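Putative diflavin flavoprotein A 3 (Nostoc sp., PDB 3FNI) probably passes electrons from NADH to oxygen, reducing it to water, this chain being its flavodoxin-like domain. Local coordinates at residues Y11-Y15 / G63-A67; R56-L60 / W146-R151; V84-V90 / L113-A118; I103-L107 / P120-I124. One frame throughout, in Å; residues are numbered along the deposited sequence.

Contact 1: residues Y11-Y15 / G63-A67; sequences YVSEY and GMSPA
The ring of Tyr15 takes Pro66 CG over the centre of one face, 3.3 Å from the centroid and 2° off the ring normal, a CH-pi contact. A chi1 of 168°, which sets CG opposite the backbone N, carries the Tyr15 ring out of the type II turn Val12-Tyr15 and across the neighbouring loop. The carbonyl oxygen of Met64, a selenomethionine, meets the same ring at its edge and in its plane, 3.5 Å from Tyr15 CE1. Beside it, the CG1 branch of Val12 packs on the same loop, 3.6 Å from Met64 O and 3.9 Å from Pro66 CD. Nearer the sheet, Tyr11 CB rests 3.8 Å from Gly63 CA; a side chain at Gly63 would collide with it. An alanine in place of Tyr15 would strip the cover from Pro66 and is likely to leave Asp100, which bonds the phenol oxygen, without that mate. Both loops follow parallel strands, 6-11 and 57-63, at the C-terminal strand ends where flavodoxins bind FMN, so the site here is probably close by. The chemistry implies loops joined by apolar and CH-pi packing, with the tyrosine's polar end held separately by Asp100.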
loop_
_atom_site.group_PDB
_atom_site.type_symbol
_atom_site.label_atom_id
_atom_site.label_comp_id
_atom_site.label_asym_id
_atom_site.label_seq_id
_atom_site.Cartn_x
_atom_site.Cartn_y
_atom_site.Cartn_z
ATOM N N TYR A 11 0.873 -4.296 4.644
ATOM C CA TYR A 11 2.163 -4.110 5.283
ATOM C C TYR A 11 2.335 -5.071 6.455
ATOM O O TYR A 11 1.387 -5.746 6.853
ATOM C CB TYR A 11 2.315 -2.664 5.768
ATOM C CG TYR A 11 1.435 -2.297 6.945
ATOM C CD1 TYR A 11 0.093 -1.963 6.767
ATOM C CD2 TYR A 11 1.951 -2.282 8.243
ATOM C CE1 TYR A 11 -0.716 -1.618 7.854
ATOM C CE2 TYR A 11 1.151 -1.940 9.339
ATOM C CZ TYR A 11 -0.179 -1.608 9.138
ATOM O OH TYR A 11 -0.964 -1.254 10.214
ATOM N N VAL A 12 3.545 -5.134 7.004
ATOM C CA VAL A 12 3.823 -6.013 8.137
ATOM C C VAL A 12 3.663 -5.225 9.442
ATOM O O VAL A 12 4.468 -4.348 9.763
ATOM C CB VAL A 12 5.254 -6.638 8.012
ATOM C CG1 VAL A 12 6.244 -5.587 7.526
ATOM C CG2 VAL A 12 5.706 -7.221 9.355
ATOM N N SER A 13 2.607 -5.530 10.190
ATOM C CA SER A 13 2.353 -4.816 11.432
ATOM C C SER A 13 3.478 -4.978 12.439
ATOM O O SER A 13 4.159 -6.003 12.480
ATOM C CB SER A 13 1.023 -5.258 12.061
ATOM O OG SER A 13 1.105 -6.567 12.591
ATOM N N GLU A 14 3.663 -3.931 13.238
ATOM C CA GLU A 14 4.679 -3.874 14.283
ATOM C C GLU A 14 6.121 -3.908 13.792
ATOM O O GLU A 14 7.042 -3.939 14.606
ATOM C CB GLU A 14 4.465 -4.998 15.297
ATOM C CG GLU A 14 3.028 -5.151 15.784
ATOM C CD GLU A 14 2.952 -5.817 17.143
ATOM O OE1 GLU A 14 1.985 -6.568 17.389
ATOM O OE2 GLU A 14 3.857 -5.574 17.966
ATOM N N TYR A 15 6.327 -3.923 12.476
ATOM C CA TYR A 15 7.687 -3.915 11.928
ATOM C C TYR A 15 8.080 -2.457 11.708
ATOM O O TYR A 15 7.458 -1.758 10.910
ATOM C CB TYR A 15 7.765 -4.677 10.592
ATOM C CG TYR A 15 9.068 -4.456 9.834
ATOM C CD1 TYR A 15 9.053 -4.133 8.480
ATOM C CD2 TYR A 15 10.305 -4.501 10.485
ATOM C CE1 TYR A 15 10.220 -3.845 7.787
ATOM C CE2 TYR A 15 11.493 -4.214 9.797
ATOM C CZ TYR A 15 11.435 -3.878 8.442
ATOM O OH TYR A 15 12.573 -3.531 7.742
ATOM N N GLY A 63 3.680 -1.559 2.223
ATOM C CA GLY A 63 4.744 -1.244 3.158
ATOM C C GLY A 63 5.814 -2.301 2.964
ATOM O O GLY A 63 5.492 -3.469 2.766
HETATM N N MSE A 64 7.083 -1.908 3.005
HETATM C CA MSE A 64 8.165 -2.863 2.812
HETATM C C MSE A 64 8.280 -3.872 3.952
HETATM O O MSE A 64 8.004 -3.560 5.112
HETATM C CB MSE A 64 9.497 -2.129 2.639
HETATM C CG MSE A 64 9.518 -1.145 1.474
HETATM SE SE MSE A 64 8.841 -1.903 -0.180
HETATM C CE MSE A 64 10.149 -3.317 -0.408
ATOM N N SER A 65 8.685 -5.089 3.607
ATOM C CA SER A 65 8.842 -6.147 4.589
ATOM C C SER A 65 10.304 -6.375 4.937
ATOM O O SER A 65 11.209 -5.966 4.201
ATOM C CB SER A 65 8.232 -7.444 4.074
ATOM O OG SER A 65 6.821 -7.412 4.197
ATOM N N PRO A 66 10.557 -7.042 6.072
ATOM C CA PRO A 66 11.935 -7.305 6.484
ATOM C C PRO A 66 12.622 -8.276 5.535
ATOM O O PRO A 66 12.020 -9.248 5.087
ATOM C CB PRO A 66 11.773 -7.888 7.887
ATOM C CG PRO A 66 10.458 -7.330 8.351
ATOM C CD PRO A 66 9.611 -7.440 7.129
ATOM N N ALA A 67 13.880 -7.996 5.225
ATOM C CA ALA A 67 14.655 -8.855 4.351
ATOM C C ALA A 67 14.945 -10.164 5.077
ATOM O O ALA A 67 15.572 -11.067 4.524
ATOM C CB ALA A 67 15.952 -8.171 3.967
#

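Contact 2: residues R56-L60 / W146-R151; sequences RCTGL and WVTRDR
Thr58 of strand 57-63 meets Val147 of helix 130-152, where the C-terminal helix of the flavodoxin-like fold packs on the parallel sheet near the start of a central strand. Two approaches to Thr58 make the snug part. Val147 CG1, anti to the backbone N (chi1 169°), reaches to 3.9 Å from Thr58 CB. The indole of Trp146 comes in edge-on, its CZ3 3.6 Å from Thr58 O with that oxygen near the ring plane, and the ring also packs on Ala89 of the next strand. The second branch of the valine makes a longer approach, CG2 lying 4.2 Å from Gly59 N; a glycine fits at 59 because a methyl there would press tightly on Val147 CG2.

Toward the rim the contacts lengthen and the helix presents charged groups. Thr58 CG2 is 3.8 Å from Asp150 OD2 and stands at the edge of the Arg151 guanidinium, in its plane. Thr58 OG1 is 3.8 Å from Arg151 NE, too long for a hydrogen bond, and that NE is buried with no partner in the model. Threonine suits this border, offering a methyl to the helix and a small hydroxyl near the arginine. Replacing Thr58 by a glycine would probably open a gap against Val147 CG1 and leave the Asp150-Arg151 pair without the methyl that covers it. The arginine chain, bent at chi2 (96°) and chi3 (-49°), folds back along its own helix, so that Arg151 NH2 forms a salt bridge to Asp150 OD2 at 2.8 Å.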
loop_
_atom_site.group_PDB
_atom_site.type_symbol
_atom_site.label_atom_id
_atom_site.label_comp_id
_atom_site.label_asym_id
_atom_site.label_seq_id
_atom_site.Cartn_x
_atom_site.Cartn_y
_atom_site.Cartn_z
ATOM N N ARG A 56 -10.851 -6.220 -5.812
ATOM C CA ARG A 56 -11.881 -5.206 -5.625
ATOM C C ARG A 56 -11.362 -3.878 -5.072
ATOM O O ARG A 56 -12.151 -3.019 -4.680
ATOM C CB ARG A 56 -13.012 -5.744 -4.748
ATOM C CG ARG A 56 -12.622 -6.038 -3.328
ATOM C CD ARG A 56 -13.853 -6.394 -2.504
ATOM N NE ARG A 56 -13.508 -6.768 -1.138
ATOM C CZ ARG A 56 -13.069 -5.924 -0.208
ATOM N NH1 ARG A 56 -12.913 -4.636 -0.475
ATOM N NH2 ARG A 56 -12.775 -6.378 0.995
ATOM N N CYS A 57 -10.042 -3.704 -5.051
ATOM C CA CYS A 57 -9.450 -2.446 -4.586
ATOM C C CYS A 57 -9.125 -1.558 -5.788
ATOM O O CYS A 57 -8.573 -2.025 -6.782
ATOM C CB CYS A 57 -8.171 -2.700 -3.771
ATOM S SG CYS A 57 -8.465 -3.320 -2.064
ATOM N N THR A 58 -9.481 -0.279 -5.696
ATOM C CA THR A 58 -9.216 0.677 -6.766
ATOM C C THR A 58 -7.821 1.260 -6.524
ATOM O O THR A 58 -7.123 1.638 -7.465
ATOM C CB THR A 58 -10.273 1.816 -6.765
ATOM O OG1 THR A 58 -11.586 1.243 -6.794
ATOM C CG2 THR A 58 -10.108 2.721 -7.975
ATOM N N GLY A 59 -7.426 1.316 -5.253
ATOM C CA GLY A 59 -6.119 1.838 -4.884
ATOM C C GLY A 59 -5.321 0.870 -4.020
ATOM O O GLY A 59 -5.896 -0.011 -3.382
ATOM N N LEU A 60 -3.999 1.028 -3.992
ATOM C CA LEU A 60 -3.147 0.143 -3.201
ATOM C C LEU A 60 -2.004 0.864 -2.487
ATOM O O LEU A 60 -1.425 1.818 -3.004
ATOM C CB LEU A 60 -2.574 -0.960 -4.092
ATOM C CG LEU A 60 -3.597 -1.818 -4.840
ATOM C CD1 LEU A 60 -2.914 -2.567 -5.962
ATOM C CD2 LEU A 60 -4.275 -2.773 -3.873
ATOM N N TRP A 146 -7.619 10.521 -6.025
ATOM C CA TRP A 146 -7.436 9.869 -7.307
ATOM C C TRP A 146 -8.505 8.787 -7.472
ATOM O O TRP A 146 -9.142 8.692 -8.521
ATOM C CB TRP A 146 -6.042 9.254 -7.389
ATOM C CG TRP A 146 -5.765 8.584 -8.693
ATOM C CD1 TRP A 146 -5.240 9.155 -9.822
ATOM C CD2 TRP A 146 -6.018 7.211 -9.018
ATOM N NE1 TRP A 146 -5.148 8.217 -10.826
ATOM C CE2 TRP A 146 -5.617 7.017 -10.359
ATOM C CE3 TRP A 146 -6.541 6.124 -8.302
ATOM C CZ2 TRP A 146 -5.726 5.783 -11.000
ATOM C CZ3 TRP A 146 -6.652 4.893 -8.940
ATOM C CH2 TRP A 146 -6.242 4.734 -10.277
ATOM N N VAL A 147 -8.700 7.979 -6.429
ATOM C CA VAL A 147 -9.706 6.914 -6.440
ATOM C C VAL A 147 -11.091 7.508 -6.712
ATOM O O VAL A 147 -11.861 6.985 -7.526
ATOM C CB VAL A 147 -9.743 6.154 -5.077
ATOM C CG1 VAL A 147 -10.960 5.229 -5.011
ATOM C CG2 VAL A 147 -8.463 5.337 -4.899
ATOM N N THR A 148 -11.410 8.602 -6.028
ATOM C CA THR A 148 -12.703 9.251 -6.220
ATOM C C THR A 148 -12.878 9.685 -7.675
ATOM O O THR A 148 -13.906 9.399 -8.289
ATOM C CB THR A 148 -12.857 10.476 -5.309
ATOM O OG1 THR A 148 -12.749 10.063 -3.944
ATOM C CG2 THR A 148 -14.218 11.140 -5.530
ATOM N N ARG A 149 -11.869 10.370 -8.215
ATOM C CA ARG A 149 -11.901 10.832 -9.601
ATOM C C ARG A 149 -11.957 9.675 -10.602
ATOM O O ARG A 149 -12.484 9.821 -11.706
ATOM C CB ARG A 149 -10.675 11.705 -9.915
ATOM C CG ARG A 149 -10.826 13.166 -9.515
ATOM C CD ARG A 149 -9.750 14.062 -10.127
ATOM N NE ARG A 149 -8.621 14.289 -9.226
ATOM C CZ ARG A 149 -7.615 13.440 -9.050
ATOM N NH1 ARG A 149 -7.586 12.301 -9.722
ATOM N NH2 ARG A 149 -6.644 13.726 -8.193
ATOM N N ASP A 150 -11.405 8.529 -10.217
ATOM C CA ASP A 150 -11.404 7.357 -11.086
ATOM C C ASP A 150 -12.791 6.733 -11.148
ATOM O O ASP A 150 -13.235 6.277 -12.197
ATOM C CB ASP A 150 -10.436 6.300 -10.560
ATOM C CG ASP A 150 -10.329 5.112 -11.486
ATOM O OD1 ASP A 150 -9.471 5.144 -12.382
ATOM O OD2 ASP A 150 -11.117 4.162 -11.329
ATOM N N ARG A 151 -13.460 6.696 -10.002
ATOM C CA ARG A 151 -14.788 6.121 -9.911
ATOM C C ARG A 151 -15.778 6.995 -10.668
ATOM O O ARG A 151 -16.625 6.493 -11.405
ATOM C CB ARG A 151 -15.213 6.007 -8.449
ATOM C CG ARG A 151 -16.161 4.852 -8.181
ATOM C CD ARG A 151 -15.413 3.608 -7.687
ATOM N NE ARG A 151 -14.257 3.245 -8.513
ATOM C CZ ARG A 151 -14.323 2.839 -9.779
ATOM N NH1 ARG A 151 -15.497 2.738 -10.392
ATOM N NH2 ARG A 151 -13.210 2.523 -10.431
#

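Contact 3: residues V84-V90 / L113-A118; sequences VNEKQAV and LGLTTA
Val90 bonds to Thr116 where strand 89-93 meets the short edge strand 116-117, the two strands of a beta-alpha-beta crossover through helix 103-112. Backbone hydrogen bonds set the parallel register: Thr116 N gives to Gln88 O at 3.2 Å, Val90 N to Thr116 O at 2.9 Å, and Ala118 N to Val90 O at 2.9 Å.

Apolar contact centres on Leu115. Its CG, anti to the carbonyl carbon (chi1 -72°), sends CD2 to within 3.9 Å of Val90 CG1 and 3.8 Å of Gln88 CG, whose chain runs alongside. Val84 also lies against this leucine, though its modelled place is less sure, and Phe110 of the crossover helix adds to the cluster. On the face bearing Ala89 and Thr116, the small Ala89 methyl lies beside Thr116 OG1, and Trp146 of helix 130-152 packs on both residues.

The polar rim is built by turns. Asn85 OD1 accepts from Lys87 N, an Asx turn, and Gly114 ends its helix in a Schellman motif; a CB on this glycine would strike Glu86 CB. One water bridges Glu86 OE1 (3.0 Å) and Leu113 O (3.2 Å). The chemistry thus implies a strand edge fixed by backbone bonds and packed round Leu115, with a water bridging its outer turn.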
loop_
_atom_site.group_PDB
_atom_site.type_symbol
_atom_site.label_atom_id
_atom_site.label_comp_id
_atom_site.label_asym_id
_atom_site.label_seq_id
_atom_site.Cartn_x
_atom_site.Cartn_y
_atom_site.Cartn_z
ATOM N N VAL A 84 -3.134 -7.961 -9.102
ATOM C CA VAL A 84 -3.313 -6.556 -9.403
ATOM C C VAL A 84 -3.616 -6.359 -10.881
ATOM O O VAL A 84 -3.366 -7.248 -11.693
ATOM C CB VAL A 84 -2.032 -5.791 -9.011
ATOM C CG1 VAL A 84 -1.995 -4.441 -9.656
ATOM C CG2 VAL A 84 -1.975 -5.646 -7.506
ATOM N N ASN A 85 -4.177 -5.202 -11.218
ATOM C CA ASN A 85 -4.479 -4.881 -12.604
ATOM C C ASN A 85 -3.995 -3.464 -12.927
ATOM O O ASN A 85 -3.833 -2.630 -12.036
ATOM C CB ASN A 85 -5.983 -5.076 -12.902
ATOM C CG ASN A 85 -6.861 -3.959 -12.368
ATOM O OD1 ASN A 85 -6.909 -2.870 -12.936
ATOM N ND2 ASN A 85 -7.571 -4.229 -11.276
ATOM N N GLU A 86 -3.730 -3.224 -14.207
ATOM C CA GLU A 86 -3.219 -1.951 -14.701
ATOM C C GLU A 86 -4.075 -0.712 -14.455
ATOM O O GLU A 86 -3.568 0.410 -14.532
ATOM C CB GLU A 86 -2.946 -2.063 -16.203
ATOM C CG GLU A 86 -4.143 -2.561 -16.995
ATOM C CD GLU A 86 -4.043 -2.272 -18.479
ATOM O OE1 GLU A 86 -3.072 -2.720 -19.119
ATOM O OE2 GLU A 86 -4.945 -1.595 -19.009
ATOM N N LYS A 87 -5.355 -0.910 -14.156
ATOM C CA LYS A 87 -6.281 0.200 -13.931
ATOM C C LYS A 87 -6.187 0.798 -12.533
ATOM O O LYS A 87 -6.857 1.786 -12.227
ATOM C CB LYS A 87 -7.723 -0.263 -14.178
ATOM C CG LYS A 87 -8.006 -0.704 -15.605
ATOM C CD LYS A 87 -8.299 0.477 -16.517
ATOM C CE LYS A 87 -9.608 1.154 -16.114
ATOM N NZ LYS A 87 -9.944 2.355 -16.946
ATOM N N GLN A 88 -5.376 0.208 -11.666
ATOM C CA GLN A 88 -5.282 0.775 -10.335
ATOM C C GLN A 88 -4.007 1.572 -10.095
ATOM O O GLN A 88 -3.116 1.625 -10.942
ATOM C CB GLN A 88 -5.484 -0.312 -9.271
ATOM C CG GLN A 88 -4.652 -1.549 -9.461
ATOM C CD GLN A 88 -5.258 -2.779 -8.796
ATOM O OE1 GLN A 88 -4.658 -3.851 -8.802
ATOM N NE2 GLN A 88 -6.449 -2.632 -8.229
ATOM N N ALA A 89 -3.965 2.240 -8.948
ATOM C CA ALA A 89 -2.838 3.065 -8.560
ATOM C C ALA A 89 -2.222 2.460 -7.297
ATOM O O ALA A 89 -2.926 1.872 -6.472
ATOM C CB ALA A 89 -3.312 4.479 -8.301
ATOM N N VAL A 90 -0.908 2.604 -7.147
ATOM C CA VAL A 90 -0.220 2.035 -5.999
ATOM C C VAL A 90 0.887 2.933 -5.446
ATOM O O VAL A 90 1.650 3.538 -6.202
ATOM C CB VAL A 90 0.366 0.635 -6.377
ATOM C CG1 VAL A 90 1.529 0.802 -7.350
ATOM C CG2 VAL A 90 0.785 -0.133 -5.130
ATOM N N LEU A 113 3.888 -3.262 -14.784
ATOM C CA LEU A 113 2.581 -3.876 -14.970
ATOM C C LEU A 113 1.520 -2.891 -15.435
ATOM O O LEU A 113 0.384 -3.279 -15.688
ATOM C CB LEU A 113 2.127 -4.551 -13.672
ATOM C CG LEU A 113 2.935 -5.776 -13.233
ATOM C CD1 LEU A 113 2.400 -6.290 -11.896
ATOM C CD2 LEU A 113 2.836 -6.866 -14.286
ATOM N N GLY A 114 1.887 -1.618 -15.541
ATOM C CA GLY A 114 0.935 -0.623 -15.996
ATOM C C GLY A 114 0.299 0.255 -14.934
ATOM O O GLY A 114 -0.246 1.307 -15.261
ATOM N N LEU A 115 0.353 -0.151 -13.667
ATOM C CA LEU A 115 -0.252 0.657 -12.607
ATOM C C LEU A 115 0.314 2.071 -12.552
ATOM O O LEU A 115 1.405 2.337 -13.054
ATOM C CB LEU A 115 -0.062 0.005 -11.236
ATOM C CG LEU A 115 -0.870 -1.249 -10.915
ATOM C CD1 LEU A 115 -0.274 -2.459 -11.633
ATOM C CD2 LEU A 115 -0.862 -1.454 -9.415
ATOM N N THR A 116 -0.431 2.984 -11.942
ATOM C CA THR A 116 0.053 4.355 -11.830
ATOM C C THR A 116 0.604 4.562 -10.420
ATOM O O THR A 116 0.095 3.986 -9.463
ATOM C CB THR A 116 -1.066 5.383 -12.104
ATOM O OG1 THR A 116 -1.994 5.382 -11.019
ATOM C CG2 THR A 116 -1.806 5.039 -13.382
ATOM N N THR A 117 1.660 5.362 -10.293
ATOM C CA THR A 117 2.233 5.621 -8.984
ATOM C C THR A 117 1.301 6.584 -8.265
ATOM O O THR A 117 1.069 7.702 -8.732
ATOM C CB THR A 117 3.632 6.251 -9.087
ATOM O OG1 THR A 117 3.518 7.614 -9.521
ATOM C CG2 THR A 117 4.472 5.486 -10.073
ATOM N N ALA A 118 0.759 6.127 -7.139
ATOM C CA ALA A 118 -0.177 6.904 -6.330
ATOM C C ALA A 118 0.424 8.197 -5.802
ATOM O O ALA A 118 -0.232 9.239 -5.764
ATOM C CB ALA A 118 -0.677 6.061 -5.178
HETATM O O HOH W 1 -0.121 -2.738 -18.781
#

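Contact 4: residues I103-L107 / P120-I124; sequences IDPLL and PAIRI
The first turn of helix 103-112 faces the loop that follows edge strand 116-117, and Ile103, Asp104 and Leu107 meet it with Ala121 and Arg123. The polar tie is a salt bridge: Arg123 NH1 donates to Asp104 OD1 at 2.9 Å, with an N-H...O angle of 161°. The oxygen is met on its syn side, somewhat out of the carboxylate plane, yet lies close to the guanidinium plane. The two flat groups are tilted by 30°, and with Arg123 NH2 3.7 Å from Asp104 OD2 the bridge rests on one hydrogen bond. Arginine has the length for this, its chain running extended from CG to NE across the gap.

In the flavodoxin-like fold this helix packs against the sheet, and Ile103 and Leu107 both also touch Ile92 of strand 89-93. The loop is held from the same strand end, since Ile122 shares a backbone hydrogen bond with Glu94. Ala121 is small enough to sit between Ile103 and Leu107: its CB lies 3.7 Å from Ile103 CD1 and, more tightly, 3.4 Å from Leu107 CD2. The other branch of the isoleucine, Ile103 CG2, comes to 3.4 Å from Arg123 NH2.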
loop_
_atom_site.group_PDB
_atom_site.type_symbol
_atom_site.label_atom_id
_atom_site.label_comp_id
_atom_site.label_asym_id
_atom_site.label_seq_id
_atom_site.Cartn_x
_atom_site.Cartn_y
_atom_site.Cartn_z
ATOM N N ILE A 103 13.118 -1.140 -1.877
ATOM C CA ILE A 103 11.859 -0.584 -2.354
ATOM C C ILE A 103 11.824 -0.386 -3.875
ATOM O O ILE A 103 10.851 -0.756 -4.528
ATOM C CB ILE A 103 11.540 0.753 -1.632
ATOM C CG1 ILE A 103 10.308 1.410 -2.263
ATOM C CG2 ILE A 103 12.745 1.679 -1.682
ATOM C CD1 ILE A 103 9.755 2.560 -1.457
ATOM N N ASP A 104 12.885 0.175 -4.438
ATOM C CA ASP A 104 12.938 0.423 -5.877
ATOM C C ASP A 104 12.565 -0.752 -6.759
ATOM O O ASP A 104 11.774 -0.598 -7.686
ATOM C CB ASP A 104 14.313 0.953 -6.254
ATOM C CG ASP A 104 14.560 2.327 -5.683
ATOM O OD1 ASP A 104 13.822 3.266 -6.063
ATOM O OD2 ASP A 104 15.472 2.466 -4.849
ATOM N N PRO A 105 13.138 -1.940 -6.496
ATOM C CA PRO A 105 12.820 -3.119 -7.300
ATOM C C PRO A 105 11.315 -3.379 -7.360
ATOM O O PRO A 105 10.782 -3.746 -8.403
ATOM C CB PRO A 105 13.576 -4.229 -6.585
ATOM C CG PRO A 105 14.802 -3.515 -6.113
ATOM C CD PRO A 105 14.234 -2.236 -5.555
ATOM N N LEU A 106 10.636 -3.175 -6.240
ATOM C CA LEU A 106 9.203 -3.398 -6.183
ATOM C C LEU A 106 8.438 -2.283 -6.902
ATOM O O LEU A 106 7.419 -2.525 -7.542
ATOM C CB LEU A 106 8.748 -3.490 -4.728
ATOM C CG LEU A 106 7.297 -3.935 -4.553
ATOM C CD1 LEU A 106 7.125 -5.325 -5.146
ATOM C CD2 LEU A 106 6.925 -3.928 -3.078
ATOM N N LEU A 107 8.936 -1.059 -6.772
ATOM C CA LEU A 107 8.337 0.103 -7.413
ATOM C C LEU A 107 8.286 -0.139 -8.921
ATOM O O LEU A 107 7.269 0.113 -9.567
ATOM C CB LEU A 107 9.190 1.335 -7.104
ATOM C CG LEU A 107 8.547 2.598 -6.527
ATOM C CD1 LEU A 107 7.464 2.254 -5.547
ATOM C CD2 LEU A 107 9.632 3.444 -5.862
ATOM N N PRO A 120 4.764 9.846 -4.684
ATOM C CA PRO A 120 6.206 9.558 -4.656
ATOM C C PRO A 120 6.481 8.557 -3.522
ATOM O O PRO A 120 6.026 8.761 -2.401
ATOM C CB PRO A 120 6.829 10.930 -4.381
ATOM C CG PRO A 120 5.789 11.912 -4.938
ATOM C CD PRO A 120 4.498 11.286 -4.492
ATOM N N ALA A 121 7.204 7.478 -3.811
ATOM C CA ALA A 121 7.499 6.484 -2.780
ATOM C C ALA A 121 8.052 7.157 -1.529
ATOM O O ALA A 121 9.070 7.844 -1.592
ATOM C CB ALA A 121 8.499 5.456 -3.300
ATOM N N ILE A 122 7.383 6.972 -0.393
ATOM C CA ILE A 122 7.852 7.584 0.840
ATOM C C ILE A 122 9.037 6.808 1.404
ATOM O O ILE A 122 8.945 5.616 1.702
ATOM C CB ILE A 122 6.718 7.695 1.903
ATOM C CG1 ILE A 122 7.133 6.992 3.196
ATOM C CG2 ILE A 122 5.426 7.128 1.359
ATOM C CD1 ILE A 122 6.162 7.156 4.324
ATOM N N ARG A 123 10.157 7.505 1.542
ATOM C CA ARG A 123 11.377 6.901 2.040
ATOM C C ARG A 123 11.709 7.411 3.439
ATOM O O ARG A 123 11.496 8.584 3.752
ATOM C CB ARG A 123 12.505 7.200 1.052
ATOM C CG ARG A 123 12.186 6.710 -0.362
ATOM C CD ARG A 123 13.120 7.310 -1.384
ATOM N NE ARG A 123 12.800 6.903 -2.751
ATOM C CZ ARG A 123 13.121 5.726 -3.281
ATOM N NH1 ARG A 123 12.789 5.448 -4.536
ATOM N NH2 ARG A 123 13.775 4.826 -2.558
ATOM N N ILE A 124 12.211 6.517 4.285
ATOM C CA ILE A 124 12.562 6.867 5.657
ATOM C C ILE A 124 14.013 6.547 5.941
ATOM O O ILE A 124 14.389 5.377 6.020
ATOM C CB ILE A 124 11.694 6.095 6.692
ATOM C CG1 ILE A 124 10.271 6.663 6.720
ATOM C CG2 ILE A 124 12.315 6.194 8.077
ATOM C CD1 ILE A 124 9.484 6.361 5.486
#

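How the contacts relate
The contacts fall into two touching pairs, and contact 1 lies across the chain's centre from contacts 2 and 3. Contacts 2 and 3 are neighbours, their centres 10 Å apart: Leu60 N probably bonds Ala89 O (2.8 Å), and Trp146 CZ3 lies 3.4 Å from Ala89 CB, so one indole serves both. Contacts 1 and 4, centres 13 Å apart, meet through selenomethionine Met64, whose CE is 3.8 Å from Ile103 CA. Contact 1, about 24 Å from contact 2 between centres, sits on the loops that in flavodoxins surround FMN, and its partner Asp100 precedes the helix of contact 4. Contact 3 joins the strands before and after that helix, and its segments adjoin those of contact 4 in sequence.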